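Local coordinates for 3-hexulose-6-phosphate synthase (Mycobacterium gastri, PDB 3AJX), which is a magnesium-binding TIM-barrel enzyme of the orotidine 5'-phosphate decarboxylase / HUMPS family and pairs with a second copy of itself, at residues A23-T33 with H51-K61; G85-V96 with R119-A128. The protein carries 1 engineered substitution. All coordinates share one frame; numbering follows the deposited sequence.

In the fold
From the N terminus, the chain lays down strand 2-7 and helix 12-22 before entering contact 1, where residues 23-33 carry strand 28-31. Helices 33-39 and 42-50 then fill the loop that contact 1 closes when strand 55-62 returns beside strand 28-31. After helix 66-75 and strand 80-84 the chain opens contact 2, whose loop runs through the rest of helix 89-102 and strand 105-109 before helix 116-125 closes it. The two loops follow one another without crossing. Contact 1 joins neighbouring strands of the eight-stranded barrel, contact 2 neighbouring helices outside it; their centres lie about 22 Å apart, and both reach the second subunit.

Contact 1 of 2, residues A23-T33 with H51-K61; sequences AEYVDIIELGT and HPDKIVFADMK. With MG (magnesium ion), chain F.
Ile28 and Phe57 meet between neighbouring parallel strands of a TIM barrel, 28-31 and 55-61, with Ile28 CG2 3.6 Å from Phe57 CB. Ile28 CG1 also packs on Ile55 CB; both side chains lie on the same face of the sheet as Phe57 and Glu30. On the other face Leu31 and Val56 are tightly packed: Leu31 CD2 lies 3.4 Å from Val56 CG1, and helix 42-50 covers this side through Val47 and Lys48. The backbones are stitched by Ile29 N to Ile55 O, Phe57 N to Ile29 O, Leu31 N to Phe57 O and Asp59 N to Leu31 O.

At the N-terminal end of the strands, Lys54 bends at chi2 (-69°) and brings its ammonium to two backbone carbonyls. Its NZ donates to Val26 O at 2.8 Å and to Ala23 O at 2.9 Å; the latter is also held by Val26 N, from the opposite face of its plane.

The C-terminal end holds the metal site. Glu30, extended beyond CG, runs alongside the Phe57 ring, its CG 3.4 Å from Phe57 CD2. Its carboxylate stands nearly perpendicular (89°) to that of Asp59, OE2 close to Asp59 OD2 but not hydrogen-bonded to it. Glu30 OE2 approaches the magnesium ion at a long 2.7 Å, Asp59 OD2 at 2.1 Å, and waters supply further ligands. Asp59 OD1 is held by Thr82, while its OD2 also forms a salt bridge with Lys61 NZ. That same NZ donates to Thr33 OG1, whose own proton goes to Asp59 O at 2.7 Å.

Contact 2 of 2, residues G85-V96 with R119-A128; sequences GSADDSTIAGAV and RAQEVRALGA
Arg119 reaches from helix 119-125 to Gly85 and Asp89, joining two neighbouring outer helices of the TIM barrel whose segments cross at -47°. From CB the chain sets out with CG anti to the backbone N (chi1 -173°), then bends at chi2, bringing CG and CD past Gly85 O. NE donates to that carbonyl oxygen at 2.8 Å, and NH2 grips the same atom. At the tip, NH1 and NH2 both hold Asp89 OD1, each at 2.9 Å: NH1 meets its syn lone pair, whereas NH2 arrives nearly along the C-O axis. The carboxylate and guanidinium planes are only 18° apart. NH1 also bridges to Glu122 OE1, so the group is fixed in rotation by three residues, with Val123 CG1 against one face.

Beneath this network, Ile92 CD1 packs on Val123 CG1 at 3.6 Å, and both side chains also touch Val108 of strand 105-109. Leu126 CD1 packs against Ile92 CG2 and the carboxylate of Asp89. Gly127, with positive phi, sits in a Schellman motif after the last turn; Val96 packs against this turn, its CG2 3.5 Å from Leu126 O.

Contact 1 of 2, residues A23-T33 with H51-K61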
loop_
_atom_site.group_PDB
_atom_site.type_symbol
_atom_site.label_atom_id
_atom_site.label_comp_id
_atom_site.label_asym_id
_atom_site.label_seq_id
_atom_site.Cartn_x
_atom_site.Cartn_y
_atom_site.Cartn_z
ATOM N N ALA A 23 -16.993 3.797 -19.202
ATOM C CA ALA A 23 -17.930 4.202 -18.153
ATOM C C ALA A 23 -19.363 3.697 -18.317
ATOM O O ALA A 23 -19.974 3.210 -17.363
ATOM C CB ALA A 23 -17.935 5.722 -18.028
ATOM N N GLU A 24 -19.899 3.817 -19.525
ATOM C CA GLU A 24 -21.269 3.395 -19.797
ATOM C C GLU A 24 -21.528 1.906 -19.589
ATOM O O GLU A 24 -22.676 1.492 -19.428
ATOM C CB GLU A 24 -21.653 3.784 -21.229
ATOM C CG GLU A 24 -20.722 3.220 -22.289
ATOM C CD GLU A 24 -20.967 3.819 -23.662
ATOM O OE1 GLU A 24 -22.056 3.585 -24.232
ATOM O OE2 GLU A 24 -20.069 4.530 -24.167
ATOM N N TYR A 25 -20.468 1.104 -19.580
ATOM C CA TYR A 25 -20.614 -0.338 -19.415
ATOM C C TYR A 25 -20.288 -0.859 -18.020
ATOM O O TYR A 25 -20.452 -2.048 -17.746
ATOM C CB TYR A 25 -19.737 -1.070 -20.433
ATOM C CG TYR A 25 -19.975 -0.632 -21.857
ATOM C CD1 TYR A 25 -19.013 0.099 -22.551
ATOM C CD2 TYR A 25 -21.172 -0.929 -22.502
ATOM C CE1 TYR A 25 -19.240 0.526 -23.855
ATOM C CE2 TYR A 25 -21.411 -0.508 -23.804
ATOM C CZ TYR A 25 -20.442 0.219 -24.474
ATOM O OH TYR A 25 -20.682 0.645 -25.758
ATOM N N VAL A 26 -19.831 0.022 -17.138
ATOM C CA VAL A 26 -19.467 -0.401 -15.787
ATOM C C VAL A 26 -20.231 0.318 -14.687
ATOM O O VAL A 26 -20.744 1.423 -14.879
ATOM C CB VAL A 26 -17.960 -0.194 -15.524
ATOM C CG1 VAL A 26 -17.143 -0.922 -16.578
ATOM C CG2 VAL A 26 -17.635 1.290 -15.515
ATOM N N ASP A 27 -20.291 -0.325 -13.524
ATOM C CA ASP A 27 -20.974 0.225 -12.359
ATOM C C ASP A 27 -19.968 0.914 -11.448
ATOM O O ASP A 27 -20.274 1.920 -10.806
ATOM C CB ASP A 27 -21.649 -0.901 -11.578
ATOM C CG ASP A 27 -22.614 -1.694 -12.422
ATOM O OD1 ASP A 27 -23.701 -1.165 -12.726
ATOM O OD2 ASP A 27 -22.280 -2.839 -12.790
ATOM N N ILE A 28 -18.759 0.365 -11.411
ATOM C CA ILE A 28 -17.704 0.883 -10.555
ATOM C C ILE A 28 -16.438 1.167 -11.343
ATOM O O ILE A 28 -16.013 0.353 -12.163
ATOM C CB ILE A 28 -17.376 -0.143 -9.440
ATOM C CG1 ILE A 28 -18.634 -0.420 -8.616
ATOM C CG2 ILE A 28 -16.242 0.369 -8.552
ATOM C CD1 ILE A 28 -18.460 -1.522 -7.599
ATOM N N ILE A 29 -15.853 2.337 -11.103
ATOM C CA ILE A 29 -14.605 2.720 -11.752
ATOM C C ILE A 29 -13.528 2.725 -10.675
ATOM O O ILE A 29 -13.570 3.531 -9.744
ATOM C CB ILE A 29 -14.681 4.130 -12.365
ATOM C CG1 ILE A 29 -15.736 4.156 -13.469
ATOM C CG2 ILE A 29 -13.324 4.518 -12.941
ATOM C CD1 ILE A 29 -16.027 5.548 -13.993
ATOM N N GLU A 30 -12.576 1.809 -10.805
ATOM C CA GLU A 30 -11.486 1.698 -9.845
ATOM C C GLU A 30 -10.210 2.386 -10.303
ATOM O O GLU A 30 -9.787 2.226 -11.448
ATOM C CB GLU A 30 -11.157 0.226 -9.582
ATOM C CG GLU A 30 -9.863 0.020 -8.800
ATOM C CD GLU A 30 -9.358 -1.408 -8.863
ATOM O OE1 GLU A 30 -10.194 -2.332 -8.896
ATOM O OE2 GLU A 30 -8.120 -1.603 -8.874
ATOM N N LEU A 31 -9.611 3.153 -9.398
ATOM C CA LEU A 31 -8.339 3.815 -9.661
ATOM C C LEU A 31 -7.350 2.888 -8.958
ATOM O O LEU A 31 -7.348 2.783 -7.730
ATOM C CB LEU A 31 -8.291 5.214 -9.034
ATOM C CG LEU A 31 -9.239 6.303 -9.558
ATOM C CD1 LEU A 31 -9.121 6.395 -11.074
ATOM C CD2 LEU A 31 -10.663 5.988 -9.161
ATOM N N GLY A 32 -6.529 2.206 -9.746
ATOM C CA GLY A 32 -5.577 1.261 -9.195
ATOM C C GLY A 32 -4.540 1.821 -8.246
ATOM O O GLY A 32 -4.273 3.021 -8.222
ATOM N N THR A 33 -3.946 0.929 -7.464
ATOM C CA THR A 33 -2.932 1.321 -6.500
ATOM C C THR A 33 -1.743 2.022 -7.162
ATOM O O THR A 33 -1.290 3.061 -6.687
ATOM C CB THR A 33 -2.453 0.099 -5.700
ATOM O OG1 THR A 33 -3.595 -0.588 -5.166
ATOM C CG2 THR A 33 -1.559 0.534 -4.553
ATOM N N HIS A 51 -17.209 11.622 -13.930
ATOM C CA HIS A 51 -18.239 10.589 -13.832
ATOM C C HIS A 51 -18.865 10.633 -12.434
ATOM O O HIS A 51 -18.789 9.666 -11.667
ATOM C CB HIS A 51 -17.604 9.220 -14.091
ATOM C CG HIS A 51 -16.855 9.145 -15.384
ATOM N ND1 HIS A 51 -17.479 8.950 -16.597
ATOM C CD2 HIS A 51 -15.539 9.307 -15.662
ATOM C CE1 HIS A 51 -16.582 8.997 -17.566
ATOM N NE2 HIS A 51 -15.397 9.214 -17.025
ATOM N N PRO A 52 -19.518 11.756 -12.096
ATOM C CA PRO A 52 -20.165 11.976 -10.801
ATOM C C PRO A 52 -21.211 10.964 -10.349
ATOM O O PRO A 52 -21.403 10.774 -9.152
ATOM C CB PRO A 52 -20.744 13.384 -10.944
ATOM C CG PRO A 52 -21.067 13.457 -12.400
ATOM C CD PRO A 52 -19.835 12.855 -13.026
ATOM N N ASP A 53 -21.882 10.309 -11.288
ATOM C CA ASP A 53 -22.900 9.343 -10.906
ATOM C C ASP A 53 -22.440 7.892 -10.983
ATOM O O ASP A 53 -23.252 6.968 -10.971
ATOM C CB ASP A 53 -24.165 9.560 -11.739
ATOM C CG ASP A 53 -24.763 10.942 -11.526
ATOM O OD1 ASP A 53 -24.815 11.388 -10.359
ATOM O OD2 ASP A 53 -25.184 11.578 -12.516
ATOM N N LYS A 54 -21.126 7.702 -11.058
ATOM C CA LYS A 54 -20.544 6.368 -11.091
ATOM C C LYS A 54 -19.883 6.156 -9.737
ATOM O O LYS A 54 -19.462 7.116 -9.095
ATOM C CB LYS A 54 -19.484 6.259 -12.189
ATOM C CG LYS A 54 -20.038 6.229 -13.601
ATOM C CD LYS A 54 -20.777 4.933 -13.876
ATOM C CE LYS A 54 -21.385 4.938 -15.263
ATOM N NZ LYS A 54 -22.151 3.695 -15.542
ATOM N N ILE A 55 -19.804 4.905 -9.299
ATOM C CA ILE A 55 -19.160 4.599 -8.028
ATOM C C ILE A 55 -17.655 4.608 -8.264
ATOM O O ILE A 55 -17.151 3.852 -9.095
ATOM C CB ILE A 55 -19.587 3.212 -7.508
ATOM C CG1 ILE A 55 -21.075 3.233 -7.155
ATOM C CG2 ILE A 55 -18.744 2.819 -6.297
ATOM C CD1 ILE A 55 -21.651 1.876 -6.814
ATOM N N VAL A 56 -16.947 5.471 -7.543
ATOM C CA VAL A 56 -15.497 5.573 -7.678
ATOM C C VAL A 56 -14.819 4.809 -6.544
ATOM O O VAL A 56 -15.051 5.072 -5.366
ATOM C CB VAL A 56 -15.050 7.046 -7.692
ATOM C CG1 VAL A 56 -13.534 7.136 -7.675
ATOM C CG2 VAL A 56 -15.589 7.725 -8.954
ATOM N N PHE A 57 -13.978 3.859 -6.938
ATOM C CA PHE A 57 -13.263 2.952 -6.043
ATOM C C PHE A 57 -11.773 3.327 -5.998
ATOM O O PHE A 57 -11.086 3.261 -7.014
ATOM C CB PHE A 57 -13.479 1.546 -6.624
ATOM C CG PHE A 57 -12.889 0.419 -5.832
ATOM C CD1 PHE A 57 -13.723 -0.494 -5.190
ATOM C CD2 PHE A 57 -11.521 0.168 -5.863
ATOM C CE1 PHE A 57 -13.209 -1.648 -4.603
ATOM C CE2 PHE A 57 -10.998 -0.981 -5.280
ATOM C CZ PHE A 57 -11.849 -1.894 -4.650
ATOM N N ALA A 58 -11.285 3.741 -4.830
ATOM C CA ALA A 58 -9.873 4.107 -4.681
ATOM C C ALA A 58 -9.136 2.931 -4.047
ATOM O O ALA A 58 -9.350 2.623 -2.872
ATOM C CB ALA A 58 -9.736 5.361 -3.807
ATOM N N ASP A 59 -8.281 2.276 -4.831
ATOM C CA ASP A 59 -7.534 1.111 -4.358
ATOM C C ASP A 59 -6.303 1.523 -3.557
ATOM O O ASP A 59 -5.160 1.334 -3.990
ATOM C CB ASP A 59 -7.110 0.243 -5.549
ATOM C CG ASP A 59 -6.896 -1.210 -5.167
ATOM O OD1 ASP A 59 -6.881 -1.518 -3.958
ATOM O OD2 ASP A 59 -6.738 -2.046 -6.081
ATOM N N MET A 60 -6.546 2.080 -2.376
ATOM C CA MET A 60 -5.478 2.538 -1.494
ATOM C C MET A 60 -4.637 1.395 -0.931
ATOM O O MET A 60 -3.435 1.550 -0.719
ATOM C CB MET A 60 -6.080 3.329 -0.327
ATOM C CG MET A 60 -6.844 4.581 -0.715
ATOM S SD MET A 60 -5.767 5.913 -1.292
ATOM C CE MET A 60 -5.249 6.662 0.270
ATOM N N LYS A 61 -5.277 0.248 -0.706
ATOM C CA LYS A 61 -4.610 -0.914 -0.118
ATOM C C LYS A 61 -3.918 -0.478 1.171
ATOM O O LYS A 61 -2.764 -0.819 1.430
ATOM C CB LYS A 61 -3.595 -1.534 -1.086
ATOM C CG LYS A 61 -4.225 -2.423 -2.153
ATOM C CD LYS A 61 -3.167 -3.202 -2.921
ATOM C CE LYS A 61 -3.788 -4.116 -3.967
ATOM N NZ LYS A 61 -4.531 -3.348 -5.007
HETATM MG MG MG F . -7.480 -3.667 -7.181
HETATM O O HOH W 1 -8.739 -4.294 -7.928
HETATM O O HOH W 2 -4.973 -1.782 -8.350
HETATM O O HOH W 3 -6.161 -5.056 -6.511
HETATM O O HOH W 4 -8.342 -4.050 -5.250
#

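Contact 2 of 2, residues G85-V96 with R119-A128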
loop_
_atom_site.group_PDB
_atom_site.type_symbol
_atom_site.label_atom_id
_atom_site.label_comp_id
_atom_site.label_asym_id
_atom_site.label_seq_id
_atom_site.Cartn_x
_atom_site.Cartn_y
_atom_site.Cartn_z
ATOM N N GLY A 85 -6.559 -6.841 4.052
ATOM C CA GLY A 85 -7.020 -7.757 5.080
ATOM C C GLY A 85 -5.885 -8.094 6.033
ATOM O O GLY A 85 -6.115 -8.547 7.153
ATOM N N SER A 86 -4.654 -7.873 5.581
ATOM C CA SER A 86 -3.470 -8.143 6.393
ATOM C C SER A 86 -3.236 -7.048 7.433
ATOM O O SER A 86 -2.405 -7.202 8.328
ATOM C CB SER A 86 -2.239 -8.249 5.500
ATOM O OG SER A 86 -2.089 -7.070 4.736
ATOM N N ALA A 87 -3.960 -5.941 7.309
ATOM C CA ALA A 87 -3.817 -4.836 8.249
ATOM C C ALA A 87 -4.378 -5.210 9.614
ATOM O O ALA A 87 -5.181 -6.133 9.741
ATOM C CB ALA A 87 -4.534 -3.601 7.721
ATOM N N ASP A 88 -3.939 -4.491 10.638
ATOM C CA ASP A 88 -4.410 -4.731 11.994
ATOM C C ASP A 88 -5.916 -4.488 12.027
ATOM O O ASP A 88 -6.431 -3.681 11.255
ATOM C CB ASP A 88 -3.720 -3.762 12.955
ATOM C CG ASP A 88 -3.918 -4.143 14.401
ATOM O OD1 ASP A 88 -3.211 -5.059 14.867
ATOM O OD2 ASP A 88 -4.782 -3.535 15.066
ATOM N N ASP A 89 -6.628 -5.175 12.914
ATOM C CA ASP A 89 -8.069 -4.968 13.011
ATOM C C ASP A 89 -8.374 -3.500 13.304
ATOM O O ASP A 89 -9.347 -2.952 12.790
ATOM C CB ASP A 89 -8.672 -5.836 14.122
ATOM C CG ASP A 89 -8.767 -7.301 13.743
ATOM O OD1 ASP A 89 -8.403 -7.661 12.604
ATOM O OD2 ASP A 89 -9.219 -8.097 14.594
ATOM N N SER A 90 -7.544 -2.865 14.129
ATOM C CA SER A 90 -7.761 -1.466 14.487
ATOM C C SER A 90 -7.641 -0.548 13.274
ATOM O O SER A 90 -8.273 0.506 13.221
ATOM C CB SER A 90 -6.776 -1.030 15.579
ATOM O OG SER A 90 -5.441 -1.032 15.106
ATOM N N THR A 91 -6.836 -0.954 12.297
ATOM C CA THR A 91 -6.654 -0.170 11.081
ATOM C C THR A 91 -7.925 -0.255 10.238
ATOM O O THR A 91 -8.407 0.748 9.704
ATOM C CB THR A 91 -5.451 -0.699 10.279
ATOM O OG1 THR A 91 -4.255 -0.493 11.041
ATOM C CG2 THR A 91 -5.330 0.020 8.936
ATOM N N ILE A 92 -8.471 -1.460 10.123
ATOM C CA ILE A 92 -9.692 -1.647 9.365
ATOM C C ILE A 92 -10.821 -0.921 10.088
ATOM O O ILE A 92 -11.656 -0.274 9.458
ATOM C CB ILE A 92 -10.026 -3.147 9.220
ATOM C CG1 ILE A 92 -8.948 -3.813 8.358
ATOM C CG2 ILE A 92 -11.407 -3.318 8.602
ATOM C CD1 ILE A 92 -9.062 -5.322 8.243
ATOM N N ALA A 93 -10.833 -1.016 11.414
ATOM C CA ALA A 93 -11.860 -0.353 12.210
ATOM C C ALA A 93 -11.822 1.159 11.985
ATOM O O ALA A 93 -12.862 1.805 11.907
ATOM C CB ALA A 93 -11.662 -0.666 13.690
ATOM N N GLY A 94 -10.615 1.711 11.886
ATOM C CA GLY A 94 -10.459 3.137 11.670
ATOM C C GLY A 94 -11.001 3.557 10.318
ATOM O O GLY A 94 -11.648 4.597 10.195
ATOM N N ALA A 95 -10.725 2.755 9.295
ATOM C CA ALA A 95 -11.213 3.053 7.957
ATOM C C ALA A 95 -12.741 2.984 7.957
ATOM O O ALA A 95 -13.410 3.823 7.351
ATOM C CB ALA A 95 -10.644 2.055 6.957
ATOM N N VAL A 96 -13.289 1.981 8.636
ATOM C CA VAL A 96 -14.736 1.826 8.710
ATOM C C VAL A 96 -15.370 3.031 9.409
ATOM O O VAL A 96 -16.444 3.489 9.019
ATOM C CB VAL A 96 -15.117 0.518 9.450
ATOM C CG1 VAL A 96 -16.602 0.517 9.806
ATOM C CG2 VAL A 96 -14.799 -0.685 8.559
ATOM N N ARG A 119 -10.697 -14.855 7.122
ATOM C CA ARG A 119 -10.420 -13.442 7.317
ATOM C C ARG A 119 -11.609 -12.601 6.874
ATOM O O ARG A 119 -11.907 -11.583 7.488
ATOM C CB ARG A 119 -9.154 -13.033 6.559
ATOM C CG ARG A 119 -8.697 -11.610 6.846
ATOM C CD ARG A 119 -8.603 -11.334 8.346
ATOM N NE ARG A 119 -8.015 -10.023 8.618
ATOM C CZ ARG A 119 -8.136 -9.367 9.769
ATOM N NH1 ARG A 119 -8.830 -9.889 10.771
ATOM N NH2 ARG A 119 -7.557 -8.182 9.919
ATOM N N ALA A 120 -12.302 -13.042 5.827
ATOM C CA ALA A 120 -13.469 -12.315 5.329
ATOM C C ALA A 120 -14.510 -12.140 6.432
ATOM O O ALA A 120 -15.047 -11.045 6.627
ATOM C CB ALA A 120 -14.088 -13.059 4.147
ATOM N N GLN A 121 -14.801 -13.223 7.146
ATOM C CA GLN A 121 -15.777 -13.184 8.224
ATOM C C GLN A 121 -15.328 -12.252 9.333
ATOM O O GLN A 121 -16.131 -11.509 9.897
ATOM C CB GLN A 121 -16.002 -14.593 8.782
ATOM C CG GLN A 121 -16.997 -15.393 7.969
ATOM C CD GLN A 121 -18.417 -14.876 8.131
ATOM O OE1 GLN A 121 -19.253 -15.034 7.242
ATOM N NE2 GLN A 121 -18.701 -14.272 9.282
ATOM N N GLU A 122 -14.038 -12.286 9.643
ATOM C CA GLU A 122 -13.499 -11.430 10.687
ATOM C C GLU A 122 -13.620 -9.947 10.347
ATOM O O GLU A 122 -14.038 -9.148 11.187
ATOM C CB GLU A 122 -12.036 -11.789 10.952
ATOM C CG GLU A 122 -11.878 -13.131 11.654
ATOM C CD GLU A 122 -10.448 -13.610 11.708
ATOM O OE1 GLU A 122 -9.541 -12.852 11.313
ATOM O OE2 GLU A 122 -10.228 -14.754 12.160
ATOM N N VAL A 123 -13.269 -9.574 9.120
ATOM C CA VAL A 123 -13.337 -8.162 8.740
ATOM C C VAL A 123 -14.763 -7.696 8.477
ATOM O O VAL A 123 -15.061 -6.507 8.586
ATOM C CB VAL A 123 -12.445 -7.854 7.512
ATOM C CG1 VAL A 123 -11.023 -8.319 7.787
ATOM C CG2 VAL A 123 -13.010 -8.508 6.265
ATOM N N ARG A 124 -15.646 -8.628 8.136
ATOM C CA ARG A 124 -17.042 -8.272 7.910
ATOM C C ARG A 124 -17.586 -7.789 9.248
ATOM O O ARG A 124 -18.354 -6.828 9.313
ATOM C CB ARG A 124 -17.842 -9.492 7.442
ATOM C CG ARG A 124 -19.361 -9.327 7.544
ATOM C CD ARG A 124 -19.883 -8.219 6.646
ATOM N NE ARG A 124 -21.329 -8.031 6.788
ATOM C CZ ARG A 124 -21.919 -7.459 7.836
ATOM N NH1 ARG A 124 -21.197 -7.008 8.853
ATOM N NH2 ARG A 124 -23.240 -7.335 7.866
ATOM N N ALA A 125 -17.170 -8.461 10.317
ATOM C CA ALA A 125 -17.601 -8.113 11.662
ATOM C C ALA A 125 -17.107 -6.726 12.051
ATOM O O ALA A 125 -17.704 -6.067 12.903
ATOM C CB ALA A 125 -17.093 -9.147 12.656
ATOM N N LEU A 126 -16.014 -6.289 11.429
ATOM C CA LEU A 126 -15.445 -4.974 11.712
ATOM C C LEU A 126 -16.145 -3.867 10.930
ATOM O O LEU A 126 -15.879 -2.687 11.155
ATOM C CB LEU A 126 -13.948 -4.953 11.397
ATOM C CG LEU A 126 -13.038 -5.872 12.220
ATOM C CD1 LEU A 126 -11.633 -5.836 11.648
ATOM C CD2 LEU A 126 -13.042 -5.440 13.681
ATOM N N GLY A 127 -17.017 -4.245 9.999
ATOM C CA GLY A 127 -17.751 -3.249 9.235
ATOM C C GLY A 127 -17.496 -3.111 7.745
ATOM O O GLY A 127 -18.041 -2.205 7.116
ATOM N N ALA A 128 -16.680 -3.982 7.164
ATOM C CA ALA A 128 -16.416 -3.892 5.732
ATOM C C ALA A 128 -17.718 -4.082 4.946
ATOM O O ALA A 128 -18.562 -4.889 5.330
ATOM C CB ALA A 128 -15.398 -4.953 5.322
#